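Local atomic coordinates of putative phosphatase (DUF442) (Shewanella putrefaciens CN-32, PDB entry 3GXH), a protein that is a putative phosphatase of the tyrosine-phosphatase type, probably hydrolysing phosphate esters, though its natural substrate is not established. Residues A[75-80]-A[106-111]; A[113-118]-A[128-133]. All blocks are in the same frame, centred on the assembly; numbering follows the deposited sequence.

Contact 1 of 2, residues A[75-80]-A[106-111]. With SO4 (sulfate ion), chain D.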
ATOM      1  N   VAL A  75       2.976   3.396   9.614  1.00 11.11           N
ATOM      2  CA  VAL A  75       2.406   4.747   9.523  1.00 11.01           C
ATOM      3  C   VAL A  75       1.401   4.865  10.658  1.00 12.58           C
ATOM      4  O   VAL A  75       0.471   4.056  10.803  1.00 13.79           O
ATOM      5  CB  VAL A  75       1.702   4.963   8.184  1.00 11.14           C
ATOM      6  CG1 VAL A  75       1.006   6.340   8.128  1.00 12.85           C
ATOM      7  CG2 VAL A  75       2.706   4.828   7.050  1.00 12.39           C
ATOM      8  N   ASP A  76       1.603   5.907  11.481  1.00 13.60           N
ATOM      9  CA  ASP A  76       0.703   6.200  12.563  1.00 13.92           C
ATOM     10  C   ASP A  76      -0.555   6.833  12.004  1.00 14.52           C
ATOM     11  O   ASP A  76      -0.492   7.824  11.294  1.00 15.64           O
ATOM     12  CB  ASP A  76       1.384   7.186  13.543  1.00 15.01           C
ATOM     13  CG  ASP A  76       0.472   7.542  14.706  1.00 19.93           C
ATOM     14  OD1 ASP A  76       0.275   6.692  15.558  1.00 29.73           O
ATOM     15  OD2 ASP A  76      -0.056   8.658  14.746  1.00 28.68           O
ATOM     16  N   TRP A  77      -1.709   6.285  12.355  1.00 13.00           N
ATOM     17  CA  TRP A  77      -2.990   6.813  11.856  1.00 13.94           C
ATOM     18  C   TRP A  77      -3.258   8.234  12.270  1.00 14.79           C
ATOM     19  O   TRP A  77      -3.741   9.030  11.451  1.00 16.21           O
ATOM     20  CB  TRP A  77      -4.163   5.928  12.332  1.00 13.53           C
ATOM     21  CG  TRP A  77      -5.461   6.430  11.809  1.00 14.48           C
ATOM     22  CD1 TRP A  77      -6.447   7.026  12.525  1.00 18.09           C
ATOM     23  CD2 TRP A  77      -5.912   6.406  10.463  1.00 12.20           C
ATOM     24  NE1 TRP A  77      -7.471   7.401  11.702  1.00 19.32           N
ATOM     25  CE2 TRP A  77      -7.156   7.044  10.420  1.00 13.65           C
ATOM     26  CE3 TRP A  77      -5.344   5.947   9.256  1.00 13.62           C
ATOM     27  CZ2 TRP A  77      -7.885   7.167   9.239  1.00 14.66           C
ATOM     28  CZ3 TRP A  77      -6.064   6.070   8.111  1.00 12.76           C
ATOM     29  CH2 TRP A  77      -7.302   6.675   8.096  1.00 12.62           C
ATOM     30  N   GLN A  78      -2.971   8.588  13.523  1.00 14.87           N
ATOM     31  CA  GLN A  78      -3.281   9.921  14.045  0.50 17.26           C
ATOM     32  C   GLN A  78      -2.238  10.972  13.645  1.00 20.58           C
ATOM     33  O   GLN A  78      -2.442  12.185  13.829  1.00 26.47           O
ATOM     34  CB  GLN A  78      -3.403   9.855  15.573  0.50 19.42           C
ATOM     35  CG  GLN A  78      -4.067  11.082  16.203  0.50 21.11           C
ATOM     36  CD  GLN A  78      -4.121  10.998  17.724  0.50 28.28           C
ATOM     37  OE1 GLN A  78      -3.514  10.112  18.322  0.50 37.83           O
ATOM     38  NE2 GLN A  78      -4.842  11.923  18.353  0.50 24.47           N
ATOM     39  N   ASN A  79      -1.089  10.556  13.144  1.00 16.04           N
ATOM     40  CA  ASN A  79      -0.090  11.539  12.743  1.00 18.15           C
ATOM     41  C   ASN A  79       0.766  11.013  11.640  1.00 15.82           C
ATOM     42  O   ASN A  79       1.933  10.731  11.825  1.00 18.22           O
ATOM     43  CB  ASN A  79       0.782  11.938  13.939  1.00 18.20           C
ATOM     44  CG  ASN A  79       1.836  13.025  13.560  1.00 22.97           C
ATOM     45  OD1 ASN A  79       1.569  13.857  12.692  1.00 24.23           O
ATOM     46  ND2 ASN A  79       3.033  12.968  14.166  1.00 27.56           N
ATOM     47  N   PRO A  80       0.179  10.784  10.464  1.00 14.29           N
ATOM     48  CA  PRO A  80       0.967  10.385   9.336  1.00 14.12           C
ATOM     49  C   PRO A  80       1.939  11.478   8.898  1.00 14.99           C
ATOM     50  O   PRO A  80       1.598  12.663   8.931  1.00 16.07           O
ATOM     51  CB  PRO A  80      -0.067  10.099   8.276  1.00 13.25           C
ATOM     52  CG  PRO A  80      -1.196  11.046   8.583  1.00 13.54           C
ATOM     53  CD  PRO A  80      -1.228  11.008  10.096  1.00 14.82           C
ATOM     54  N   ALA A 106      -6.911  -2.220   6.235  1.00 10.50           N
ATOM     55  CA  ALA A 106      -8.089  -2.029   5.416  1.00 10.49           C
ATOM     56  C   ALA A 106      -7.955  -1.123   4.180  1.00 10.66           C
ATOM     57  O   ALA A 106      -8.937  -0.659   3.622  1.00 11.16           O
ATOM     58  CB  ALA A 106      -9.282  -1.578   6.314  1.00 12.34           C
ATOM     59  N   ASN A 107      -6.715  -0.906   3.792  1.00  9.87           N
ATOM     60  CA  ASN A 107      -6.345  -0.171   2.603  1.00 10.44           C
ATOM     61  C   ASN A 107      -6.632   1.324   2.668  1.00 11.63           C
ATOM     62  O   ASN A 107      -6.689   1.952   1.618  1.00 12.33           O
ATOM     63  CB  ASN A 107      -6.925  -0.797   1.319  1.00 11.64           C
ATOM     64  CG  ASN A 107      -6.061  -0.495   0.047  1.00 11.72           C
ATOM     65  OD1 ASN A 107      -4.978   0.062   0.130  1.00 13.74           O
ATOM     66  ND2 ASN A 107      -6.551  -0.920  -1.086  1.00 14.62           N
ATOM     67  N   TYR A 108      -6.704   1.923   3.862  1.00 10.25           N
ATOM     68  CA  TYR A 108      -6.816   3.396   3.925  1.00 10.68           C
ATOM     69  C   TYR A 108      -5.426   4.001   3.742  1.00 11.09           C
ATOM     70  O   TYR A 108      -5.150   4.718   2.766  1.00 11.18           O
ATOM     71  CB  TYR A 108      -7.401   3.862   5.233  1.00 10.35           C
ATOM     72  CG  TYR A 108      -8.896   3.771   5.304  1.00 10.75           C
ATOM     73  CD1 TYR A 108      -9.545   2.560   5.358  1.00 12.09           C
ATOM     74  CD2 TYR A 108      -9.653   4.911   5.409  1.00 11.68           C
ATOM     75  CE1 TYR A 108     -10.941   2.500   5.528  1.00 12.38           C
ATOM     76  CE2 TYR A 108     -11.063   4.865   5.551  1.00 11.53           C
ATOM     77  CZ  TYR A 108     -11.676   3.636   5.604  1.00 13.68           C
ATOM     78  OH  TYR A 108     -13.067   3.548   5.776  1.00 14.46           O
ATOM     79  N   ARG A 109      -4.487   3.693   4.620  1.00 11.74           N
ATOM     80  CA  ARG A 109      -3.113   4.205   4.488  1.00 10.89           C
ATOM     81  C   ARG A 109      -2.562   3.867   3.101  1.00 10.45           C
ATOM     82  O   ARG A 109      -1.978   4.758   2.411  1.00 10.56           O
ATOM     83  CB  ARG A 109      -2.166   3.587   5.520  1.00 11.83           C
ATOM     84  CG  ARG A 109      -2.361   4.057   6.938  1.00 11.59           C
ATOM     85  CD  ARG A 109      -1.752   2.927   7.805  1.00 15.44           C
ATOM     86  NE  ARG A 109      -1.635   3.149   9.234  1.00 16.15           N
ATOM     87  CZ  ARG A 109      -2.571   2.871  10.122  1.00 15.01           C
ATOM     88  NH1 ARG A 109      -3.823   2.565   9.771  1.00 20.34           N
ATOM     89  NH2 ARG A 109      -2.298   2.998  11.400  1.00 17.51           N
ATOM     90  N   ALA A 110      -2.661   2.613   2.659  1.00 10.42           N
ATOM     91  CA  ALA A 110      -2.029   2.166   1.432  1.00 11.28           C
ATOM     92  C   ALA A 110      -2.607   2.789   0.179  1.00 10.49           C
ATOM     93  O   ALA A 110      -1.858   3.170  -0.724  1.00 11.03           O
ATOM     94  CB  ALA A 110      -2.001   0.595   1.353  1.00 11.80           C
ATOM     95  N   SER A 111      -3.912   2.928   0.087  1.00 10.77           N
ATOM     96  CA  SER A 111      -4.495   3.568  -1.111  1.00 10.16           C
ATOM     97  C   SER A 111      -4.131   5.069  -1.168  1.00 10.62           C
ATOM     98  O   SER A 111      -3.907   5.589  -2.269  1.00 10.72           O
ATOM     99  CB  SER A 111      -6.001   3.354  -1.195  1.00 11.21           C
ATOM    100  OG  SER A 111      -6.712   4.013  -0.145  1.00 11.17           O
TER
HETATM  101  S   SO4 D   5      -6.010   1.131   7.569  1.00 13.10           S
HETATM  102  O1  SO4 D   5      -6.881   0.771   6.492  1.00 13.99           O
HETATM  103  O2  SO4 D   5      -6.764   1.610   8.727  1.00 15.00           O
HETATM  104  O3  SO4 D   5      -5.228  -0.028   7.977  1.00 13.63           O
HETATM  105  O4  SO4 D   5      -5.044   2.135   7.085  1.00 14.40           O

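Contact 2 of 2, residues A[113-118]-A[128-133]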
ATOM      1  N   PHE A 113      -1.291   6.371   0.047  1.00 10.17           N
ATOM      2  CA  PHE A 113       0.121   6.402  -0.341  1.00 10.52           C
ATOM      3  C   PHE A 113       0.274   6.042  -1.820  1.00 11.42           C
ATOM      4  O   PHE A 113       1.089   6.633  -2.529  1.00 11.68           O
ATOM      5  CB  PHE A 113       0.985   5.464   0.534  1.00 11.54           C
ATOM      6  CG  PHE A 113       1.449   6.070   1.841  1.00 12.42           C
ATOM      7  CD1 PHE A 113       0.624   6.880   2.616  1.00 13.01           C
ATOM      8  CD2 PHE A 113       2.699   5.754   2.337  1.00 11.94           C
ATOM      9  CE1 PHE A 113       1.054   7.398   3.832  1.00 12.43           C
ATOM     10  CE2 PHE A 113       3.099   6.295   3.531  1.00 12.53           C
ATOM     11  CZ  PHE A 113       2.303   7.085   4.274  1.00 12.78           C
ATOM     12  N   ALA A 114      -0.530   5.093  -2.310  1.00 11.75           N
ATOM     13  CA  ALA A 114      -0.491   4.771  -3.732  1.00 12.61           C
ATOM     14  C   ALA A 114      -0.919   5.978  -4.576  1.00 11.04           C
ATOM     15  O   ALA A 114      -0.301   6.274  -5.616  1.00 11.74           O
ATOM     16  CB  ALA A 114      -1.383   3.562  -4.064  1.00 11.51           C
ATOM     17  N   TYR A 115      -1.944   6.689  -4.166  1.00 11.40           N
ATOM     18  CA  TYR A 115      -2.368   7.899  -4.866  1.00 11.56           C
ATOM     19  C   TYR A 115      -1.222   8.904  -4.932  1.00 11.09           C
ATOM     20  O   TYR A 115      -0.925   9.446  -6.001  1.00 11.86           O
ATOM     21  CB  TYR A 115      -3.562   8.509  -4.146  1.00 12.33           C
ATOM     22  CG  TYR A 115      -3.878   9.890  -4.630  1.00 14.13           C
ATOM     23  CD1 TYR A 115      -4.420  10.074  -5.891  1.00 15.51           C
ATOM     24  CD2 TYR A 115      -3.561  11.020  -3.865  1.00 15.48           C
ATOM     25  CE1 TYR A 115      -4.683  11.345  -6.376  1.00 16.29           C
ATOM     26  CE2 TYR A 115      -3.830  12.304  -4.336  1.00 18.87           C
ATOM     27  CZ  TYR A 115      -4.379  12.455  -5.579  1.00 14.96           C
ATOM     28  OH  TYR A 115      -4.648  13.755  -6.048  1.00 18.13           O
ATOM     29  N   LEU A 116      -0.544   9.139  -3.791  1.00 10.99           N
ATOM     30  CA  LEU A 116       0.506  10.118  -3.798  1.00 10.92           C
ATOM     31  C   LEU A 116       1.664   9.691  -4.689  1.00 12.45           C
ATOM     32  O   LEU A 116       2.300  10.549  -5.348  1.00 12.17           O
ATOM     33  CB  LEU A 116       0.995  10.392  -2.377  1.00 11.70           C
ATOM     34  CG  LEU A 116      -0.021  11.198  -1.559  1.00 11.86           C
ATOM     35  CD1 LEU A 116       0.462  11.288  -0.112  1.00 12.64           C
ATOM     36  CD2 LEU A 116      -0.295  12.616  -2.119  1.00 12.75           C
ATOM     37  N   TYR A 117       1.954   8.401  -4.737  1.00 12.56           N
ATOM     38  CA  TYR A 117       3.015   7.888  -5.566  1.00 12.61           C
ATOM     39  C   TYR A 117       2.694   8.090  -7.025  1.00 12.87           C
ATOM     40  O   TYR A 117       3.537   8.564  -7.806  1.00 12.25           O
ATOM     41  CB  TYR A 117       3.263   6.402  -5.265  1.00 14.13           C
ATOM     42  CG  TYR A 117       4.146   5.723  -6.267  1.00 15.99           C
ATOM     43  CD1 TYR A 117       5.518   5.902  -6.218  1.00 15.07           C
ATOM     44  CD2 TYR A 117       3.601   4.925  -7.303  1.00 17.30           C
ATOM     45  CE1 TYR A 117       6.349   5.274  -7.156  1.00 16.19           C
ATOM     46  CE2 TYR A 117       4.436   4.316  -8.250  1.00 17.77           C
ATOM     47  CZ  TYR A 117       5.784   4.493  -8.139  1.00 18.36           C
ATOM     48  OH  TYR A 117       6.587   3.896  -9.103  1.00 24.18           O
ATOM     49  N   GLN A 118       1.504   7.706  -7.425  1.00 11.85           N
ATOM     50  CA  GLN A 118       1.129   7.867  -8.826  1.00 13.67           C
ATOM     51  C   GLN A 118       1.127   9.341  -9.217  1.00 13.06           C
ATOM     52  O   GLN A 118       1.542   9.712 -10.328  1.00 13.10           O
ATOM     53  CB  GLN A 118      -0.195   7.210  -9.117  1.00 14.26           C
ATOM     54  CG  GLN A 118      -0.122   5.692  -8.918  1.00 19.14           C
ATOM     55  CD  GLN A 118      -1.395   4.944  -9.257  1.00 20.64           C
ATOM     56  OE1 GLN A 118      -2.522   5.444  -9.083  1.00 24.24           O
ATOM     57  NE2 GLN A 118      -1.215   3.693  -9.731  1.00 23.03           N
ATOM     58  N   ALA A 128     -10.467   9.891  -6.271  1.00 19.11           N
ATOM     59  CA  ALA A 128     -11.604   9.127  -5.776  1.00 17.47           C
ATOM     60  C   ALA A 128     -11.529   7.675  -6.177  1.00 18.66           C
ATOM     61  O   ALA A 128     -11.856   6.811  -5.381  1.00 19.46           O
ATOM     62  CB  ALA A 128     -12.917   9.781  -6.320  1.00 19.03           C
ATOM     63  N   GLN A 129     -11.065   7.402  -7.392  1.00 15.21           N
ATOM     64  CA  GLN A 129     -10.911   6.055  -7.887  1.00 12.71           C
ATOM     65  C   GLN A 129      -9.832   5.313  -7.094  1.00 16.80           C
ATOM     66  O   GLN A 129     -10.038   4.181  -6.634  1.00 17.97           O
ATOM     67  CB  GLN A 129     -10.559   6.044  -9.387  1.00 14.38           C
ATOM     68  CG  GLN A 129     -10.403   4.708 -10.015  1.00 18.32           C
ATOM     69  CD  GLN A 129      -9.733   4.766 -11.376  1.00 15.89           C
ATOM     70  OE1 GLN A 129      -9.071   5.757 -11.724  1.00 19.65           O
ATOM     71  NE2 GLN A 129      -9.896   3.700 -12.164  1.00 20.34           N
ATOM     72  N   THR A 130      -8.687   5.951  -6.938  1.00 14.21           N
ATOM     73  CA  THR A 130      -7.560   5.334  -6.244  1.00 12.65           C
ATOM     74  C   THR A 130      -7.912   5.057  -4.768  1.00 11.97           C
ATOM     75  O   THR A 130      -7.522   3.998  -4.233  1.00 12.53           O
ATOM     76  CB  THR A 130      -6.310   6.226  -6.362  1.00 13.61           C
ATOM     77  OG1 THR A 130      -5.966   6.398  -7.734  1.00 13.46           O
ATOM     78  CG2 THR A 130      -5.120   5.557  -5.683  1.00 14.50           C
HETATM   79  N   MSE A 131      -8.618   6.002  -4.170  1.00 12.34           N
HETATM   80  CA  MSE A 131      -8.898   5.967  -2.727  1.00 10.92           C
HETATM   81  C   MSE A 131     -10.302   5.492  -2.432  1.00 11.79           C
HETATM   82  O   MSE A 131     -10.890   5.819  -1.428  1.00 12.92           O
HETATM   83  CB  MSE A 131      -8.596   7.304  -2.051  1.00 13.44           C
HETATM   84  CG  MSE A 131      -7.082   7.651  -2.078  1.00 13.11           C
HETATM   85 SE   MSE A 131      -6.721   9.436  -1.449  0.85 11.39          SE
HETATM   86  CE  MSE A 131      -7.365   9.293   0.404  1.00 13.80           C
ATOM     87  N   THR A 132     -10.769   4.585  -3.283  1.00 15.54           N
ATOM     88  CA  THR A 132     -12.068   3.943  -3.099  1.00 14.80           C
ATOM     89  C   THR A 132     -12.276   3.377  -1.675  1.00 13.95           C
ATOM     90  O   THR A 132     -13.352   3.527  -1.114  1.00 13.87           O
ATOM     91  CB  THR A 132     -12.306   2.899  -4.239  1.00 19.26           C
ATOM     92  OG1 THR A 132     -12.567   3.616  -5.464  1.00 21.34           O
ATOM     93  CG2 THR A 132     -13.502   2.004  -3.925  1.00 18.47           C
ATOM     94  N   PRO A 133     -11.235   2.783  -1.066  1.00 16.98           N
ATOM     95  CA  PRO A 133     -11.428   2.242   0.271  1.00 16.40           C
ATOM     96  C   PRO A 133     -11.775   3.240   1.316  1.00 19.02           C
ATOM     97  O   PRO A 133     -12.291   2.851   2.349  1.00 22.09           O
ATOM     98  CB  PRO A 133     -10.058   1.610   0.588  1.00 18.05           C
ATOM     99  CG  PRO A 133      -9.539   1.202  -0.756  1.00 20.60           C
ATOM    100  CD  PRO A 133      -9.917   2.380  -1.607  1.00 18.45           C
TER
HETATM  101  O   HOH W   1      -4.835   4.221  -9.374  1.00 27.87           O

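Contact 1 of 2, residues A[75-80]-A[106-111]
Arg109 reaches across to the carbonyl of Val75 and takes hold of it side-on, NE and NH2 both giving a hydrogen bond to Val75 O. The NE bond to Val75 O is the shorter and straighter, 2.8 Å with 157° at the hydrogen, and its donor lies above the carbonyl plane; NH2 approaches Val75 O in that plane at 3.0 Å. Two grips on one oxygen at the guanidinium edge restrict how far the group can turn. The remaining nitrogen, NH1, points to a bound sulfate and bonds its O4 at 3.0 Å. The Arg109 chain runs extended from CG to NE, which carries the guanidinium past the anion to the neighbouring loop.

That sulfate, probably from the crystallisation liquor, sits at the start of helix 108-120 in a loop that corresponds, by family and by its ring of N-H donors, to the phosphate-binding P-loop of tyrosine phosphatases. Backbone N-H groups do much of the holding: Arg109 N meets O4 of the sulfate at 171°, Tyr108 N bonds sulfate O1 at 2.9 Å, and Ala106 and Leu105 also donate. The site is thus consistent with one built for a substrate phosphate.

Trp77 closes the packed side. Its CE3 lies over one face of the guanidinium, 3.7 Å from Arg109 NH1, with the two planes 42° apart, while Trp77 CZ3 rests 3.9 Å from Tyr108 CB. Trp144 of helix 142-154 also meets the indole ring, and the Tyr108 hydroxyl is hydrogen-bonded to Glu137. The other side of the loop is far looser. Asp76 is exposed and starts away from the helix; its OD1 stays 6.1 Å from Arg109 NH2, opposite in charge but not touching.

Contact 2 of 2, residues A[113-118]-A[128-133]
A chi1 of 168° swings the Tyr115 ring opposite its own amide nitrogen and sets it beside the selenium of Met131, while CB, placed by the helix backbone, points to Thr130. Thr130 answers with CG2, which lies opposite its own N, since OG1 stands at -60° beside that nitrogen. The two carbons meet at 3.7 Å, Tyr115 CB against Thr130 CG2, and Thr130 CG2 is equally close to Tyr115 N, so the methyl beds against backbone as well as side chain. This is helix-to-helix packing in the phosphatase fold: helix 108-120, which begins at the sulfate-binding loop, is met by the single turn 127-130 and Met131 just after it.

A Met-aromatic contact adds to it. Met131, a selenomethionine here and the first residue to leave the helix, places SE 4.8 Å from the centroid of the Tyr115 ring, at a slant 36° off the ring normal. Its CG lies 4.2 Å from Tyr115 CB, and Leu148 of helix 142-154 packs on Met131 from outside the pair.

The polar ends do not meet directly. Gln118 OE1 is 3.8 Å from Thr130 OG1. Thr130 OG1 bonds Asn126 O one turn back, and the other end of the Gln118 amide, NE2, bonds Gln18 O. A water bridges the two side chains, 2.6 Å from Gln118 OE1 and 3.0 Å from Thr130 OG1.

How the contacts relate
Helix 108-120 serves both contacts: its first turn holds the loop 75-80 in contact 1, and its middle carries the helix 127-130 in contact 2. Contact 1 lies at the surface, dominated by an arginine, backbone N-H groups and an anion; contact 2 is buried and mostly apolar, with a single water linking its polar ends. Their centres are 12 Å apart, yet they touch. Val75 CG2 meets Phe113 CZ at 3.6 Å, and Ser111 CB packs on Thr130 O at 3.5 Å. Helix 142-154 borders both, through Trp144 beside contact 1 and Leu148 beside contact 2.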